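Local coordinates for alpha-L-arabinosidase (Xanthomonas axonopodis pv. citri, PDB 6D25), which probably releases alpha-L-arabinofuranosyl groups from arabinoxylans by hydrolysis, coping with internally di-substituted xylose units, as a trimeric family GH51 glycoside hydrolase, at residues L383-H396 with Y481-V493. Residues are numbered along the deposited sequence; the frame is centred on the assembly and turned at random.
Sequences LTDGDKMVLTPTYH and YNTYAQPQAVAPV
With CG turned beside the backbone N (chi1 -51°), Tyr484 lays its ring across the hairpin 383-391, and a similar torsion in Asn482 (chi1 -69°) swings its amide up to Leu391. Lys388 CB sits over one face of the Tyr484 ring, 3.9 Å from its centroid, while Leu383 O lies in plane at the edge. Val390 fits between Tyr484 and Asn482: CG1 meets Tyr484 CE1 at 3.8 Å, and CG2 rests on Asn482 CB. Asn482 ND2 donates to Leu391 O (3.0 Å) and, almost straight and in its amide plane, to Val490 O; Asn482 OD1 takes Val490 N on a lone pair. Three bonds fix the amide's rotation: the two with Val490 close the loop's neck, the one to Leu391 joins it to the hairpin. Pro492 CD lies over one face of the His396 ring, 3.7 Å from its centroid, a CH-pi contact, and His396 NE2 is 2.6 Å from a water that donates to Pro487 O. Pro393 CG packs on Val490 CB. The loop between strands 468-473 and 493-494 of the C-terminal domain covers one side of the hairpin and the start of helix 393-400, while Met389 and Leu391 touch helix 80-88 of the (beta/alpha)8 barrel.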
# COMPACT_ATOMS: atom_id res chain seq x y z
N LEU A 383 27.21 -29.02 -0.43
CA LEU A 383 26.43 -29.59 0.64
C LEU A 383 27.34 -29.68 1.88
O LEU A 383 28.51 -30.03 1.74
CB LEU A 383 25.89 -30.98 0.27
CG LEU A 383 25.15 -31.05 -1.07
CD1 LEU A 383 24.71 -32.48 -1.35
CD2 LEU A 383 23.91 -30.17 -1.04
N THR A 384 26.83 -29.28 3.04
CA THR A 384 27.57 -29.35 4.29
C THR A 384 26.75 -30.11 5.33
O THR A 384 25.52 -30.15 5.28
CB THR A 384 27.93 -27.98 4.87
OG1 THR A 384 26.75 -27.36 5.36
CG2 THR A 384 28.61 -27.07 3.88
N ASP A 385 27.47 -30.68 6.28
CA ASP A 385 26.86 -31.33 7.41
C ASP A 385 27.85 -31.28 8.58
O ASP A 385 28.80 -32.09 8.62
CB ASP A 385 26.51 -32.78 7.04
CG ASP A 385 25.85 -33.55 8.18
OD1 ASP A 385 25.51 -32.94 9.20
OD2 ASP A 385 25.69 -34.73 8.03
N GLY A 386 27.69 -30.30 9.44
CA GLY A 386 28.71 -29.99 10.39
C GLY A 386 30.00 -29.66 9.68
O GLY A 386 29.96 -28.93 8.69
N ASP A 387 31.13 -30.21 10.10
CA ASP A 387 32.39 -29.84 9.49
C ASP A 387 32.58 -30.53 8.13
O ASP A 387 33.54 -30.20 7.48
CB ASP A 387 33.58 -30.04 10.43
CG ASP A 387 33.86 -31.48 10.82
OD1 ASP A 387 33.22 -32.39 10.29
OD2 ASP A 387 34.66 -31.68 11.73
N LYS A 388 31.68 -31.39 7.69
CA LYS A 388 31.81 -32.05 6.38
C LYS A 388 31.30 -31.14 5.25
O LYS A 388 30.34 -30.40 5.43
CB LYS A 388 31.01 -33.34 6.37
CG LYS A 388 31.52 -34.40 7.34
CD LYS A 388 30.62 -35.60 7.47
CE LYS A 388 31.03 -36.40 8.69
NZ LYS A 388 30.18 -37.59 8.84
N MET A 389 31.95 -31.22 4.09
CA MET A 389 31.58 -30.43 2.94
C MET A 389 31.79 -31.26 1.67
O MET A 389 32.79 -31.93 1.57
CB MET A 389 32.42 -29.16 2.84
CG MET A 389 31.90 -28.18 1.79
SD MET A 389 33.07 -26.88 1.28
CE MET A 389 34.17 -27.90 0.31
N VAL A 390 30.89 -31.17 0.71
CA VAL A 390 31.10 -31.81 -0.58
C VAL A 390 30.69 -30.86 -1.71
O VAL A 390 29.75 -30.08 -1.59
CB VAL A 390 30.34 -33.16 -0.66
CG1 VAL A 390 28.85 -33.00 -0.61
CG2 VAL A 390 30.70 -33.93 -1.91
N LEU A 391 31.46 -30.88 -2.78
CA LEU A 391 31.21 -30.12 -3.99
C LEU A 391 30.32 -30.97 -4.91
O LEU A 391 30.60 -32.13 -5.14
CB LEU A 391 32.54 -29.83 -4.69
CG LEU A 391 33.58 -29.07 -3.87
CD1 LEU A 391 34.86 -28.86 -4.63
CD2 LEU A 391 33.05 -27.71 -3.51
N THR A 392 29.29 -30.36 -5.45
CA THR A 392 28.32 -31.11 -6.27
C THR A 392 28.76 -31.14 -7.74
O THR A 392 29.59 -30.36 -8.19
CB THR A 392 26.93 -30.48 -6.17
OG1 THR A 392 26.97 -29.19 -6.79
CG2 THR A 392 26.46 -30.39 -4.72
N PRO A 393 28.15 -32.03 -8.53
CA PRO A 393 28.35 -32.01 -9.96
C PRO A 393 28.06 -30.63 -10.57
O PRO A 393 28.76 -30.21 -11.49
CB PRO A 393 27.41 -33.09 -10.50
CG PRO A 393 27.35 -34.05 -9.37
CD PRO A 393 27.30 -33.16 -8.14
N THR A 394 27.07 -29.94 -10.05
CA THR A 394 26.69 -28.63 -10.57
C THR A 394 27.82 -27.63 -10.33
O THR A 394 28.13 -26.84 -11.22
CB THR A 394 25.38 -28.15 -9.93
OG1 THR A 394 24.35 -29.06 -10.27
CG2 THR A 394 25.00 -26.74 -10.36
N TYR A 395 28.45 -27.65 -9.17
CA TYR A 395 29.63 -26.82 -8.88
C TYR A 395 30.67 -26.95 -9.98
O TYR A 395 31.24 -25.95 -10.44
CB TYR A 395 30.24 -27.21 -7.54
CG TYR A 395 31.52 -26.50 -7.18
CD1 TYR A 395 32.76 -26.96 -7.58
CD2 TYR A 395 31.49 -25.35 -6.41
CE1 TYR A 395 33.93 -26.29 -7.25
CE2 TYR A 395 32.66 -24.69 -6.05
CZ TYR A 395 33.89 -25.16 -6.46
OH TYR A 395 35.03 -24.48 -6.08
N HIS A 396 30.94 -28.20 -10.36
CA HIS A 396 31.98 -28.48 -11.35
C HIS A 396 31.59 -27.89 -12.70
O HIS A 396 32.48 -27.51 -13.46
CB HIS A 396 32.25 -29.98 -11.44
CG HIS A 396 32.81 -30.54 -10.18
ND1 HIS A 396 33.91 -29.99 -9.55
CD2 HIS A 396 32.43 -31.59 -9.42
CE1 HIS A 396 34.22 -30.72 -8.49
NE2 HIS A 396 33.28 -31.66 -8.36
N TYR A 481 26.04 -39.36 -7.84
CA TYR A 481 26.16 -38.10 -7.16
C TYR A 481 27.32 -38.19 -6.15
O TYR A 481 27.84 -39.24 -5.91
CB TYR A 481 24.82 -37.75 -6.47
CG TYR A 481 24.24 -38.83 -5.59
CD1 TYR A 481 24.62 -38.97 -4.27
CD2 TYR A 481 23.27 -39.69 -6.07
CE1 TYR A 481 24.08 -39.94 -3.45
CE2 TYR A 481 22.73 -40.70 -5.28
CZ TYR A 481 23.11 -40.78 -3.95
OH TYR A 481 22.61 -41.72 -3.13
N ASN A 482 27.72 -37.05 -5.63
CA ASN A 482 28.82 -36.97 -4.69
C ASN A 482 28.28 -37.03 -3.25
O ASN A 482 27.22 -36.45 -2.95
CB ASN A 482 29.62 -35.69 -4.93
CG ASN A 482 30.38 -35.72 -6.24
OD1 ASN A 482 30.72 -36.81 -6.71
ND2 ASN A 482 30.60 -34.55 -6.83
N THR A 483 29.02 -37.70 -2.39
CA THR A 483 28.73 -37.76 -0.95
C THR A 483 30.02 -37.46 -0.16
O THR A 483 31.11 -37.46 -0.71
CB THR A 483 28.23 -39.15 -0.55
OG1 THR A 483 29.27 -40.08 -0.85
CG2 THR A 483 26.96 -39.56 -1.27
N TYR A 484 29.89 -37.26 1.14
CA TYR A 484 31.04 -37.05 2.04
C TYR A 484 31.99 -38.25 1.95
O TYR A 484 33.22 -38.08 1.87
CB TYR A 484 30.56 -36.73 3.46
CG TYR A 484 29.52 -35.63 3.54
CD1 TYR A 484 29.85 -34.34 3.14
CD2 TYR A 484 28.22 -35.85 3.97
CE1 TYR A 484 28.93 -33.30 3.16
CE2 TYR A 484 27.28 -34.83 3.98
CZ TYR A 484 27.63 -33.55 3.56
OH TYR A 484 26.77 -32.50 3.56
N ALA A 485 31.44 -39.46 1.87
CA ALA A 485 32.23 -40.70 1.77
C ALA A 485 32.84 -40.87 0.37
O ALA A 485 33.85 -41.51 0.25
CB ALA A 485 31.37 -41.92 2.11
N GLN A 486 32.17 -40.39 -0.68
CA GLN A 486 32.61 -40.52 -2.10
C GLN A 486 32.54 -39.13 -2.75
O GLN A 486 31.68 -38.85 -3.57
CB GLN A 486 31.71 -41.46 -2.91
CG GLN A 486 31.58 -42.86 -2.36
CD GLN A 486 32.84 -43.66 -2.48
OE1 GLN A 486 33.74 -43.33 -3.25
NE2 GLN A 486 32.92 -44.71 -1.68
N PRO A 487 33.46 -38.25 -2.38
CA PRO A 487 33.33 -36.84 -2.68
C PRO A 487 33.65 -36.51 -4.14
O PRO A 487 33.33 -35.42 -4.56
CB PRO A 487 34.34 -36.16 -1.75
CG PRO A 487 35.38 -37.20 -1.47
CD PRO A 487 34.59 -38.49 -1.45
N GLN A 488 34.32 -37.41 -4.85
CA GLN A 488 34.70 -37.14 -6.25
C GLN A 488 34.15 -38.25 -7.15
O GLN A 488 34.73 -38.55 -8.18
CB GLN A 488 36.22 -36.99 -6.42
CG GLN A 488 36.78 -35.81 -5.63
CD GLN A 488 38.06 -35.25 -6.22
OE1 GLN A 488 39.05 -35.95 -6.24
NE2 GLN A 488 38.03 -34.04 -6.75
N ALA A 489 33.00 -38.78 -6.84
CA ALA A 489 32.36 -39.76 -7.74
C ALA A 489 32.06 -39.08 -9.08
O ALA A 489 32.06 -39.76 -10.09
CB ALA A 489 31.08 -40.31 -7.12
N VAL A 490 31.72 -37.79 -9.08
CA VAL A 490 31.43 -37.04 -10.30
C VAL A 490 32.33 -35.80 -10.26
O VAL A 490 32.07 -34.90 -9.48
CB VAL A 490 29.96 -36.63 -10.42
CG1 VAL A 490 29.65 -36.00 -11.78
CG2 VAL A 490 29.03 -37.81 -10.21
N ALA A 491 33.39 -35.79 -11.09
CA ALA A 491 34.33 -34.65 -11.03
C ALA A 491 35.13 -34.62 -12.32
O ALA A 491 35.37 -35.65 -12.92
CB ALA A 491 35.27 -34.78 -9.83
N PRO A 492 35.56 -33.41 -12.71
CA PRO A 492 36.12 -33.25 -14.03
C PRO A 492 37.55 -33.82 -14.07
O PRO A 492 38.27 -33.71 -13.11
CB PRO A 492 36.07 -31.74 -14.31
CG PRO A 492 35.99 -31.10 -12.97
CD PRO A 492 35.39 -32.13 -12.05
N VAL A 493 37.91 -34.40 -15.21
CA VAL A 493 39.24 -34.91 -15.45
C VAL A 493 39.66 -34.51 -16.87
O VAL A 493 38.81 -34.08 -17.68
CB VAL A 493 39.28 -36.44 -15.28
CG1 VAL A 493 38.94 -36.86 -13.86
CG2 VAL A 493 38.42 -37.17 -16.34
O HOH W 1 33.59 -32.95 -2.88
O HOH W 2 33.59 -33.34 -6.42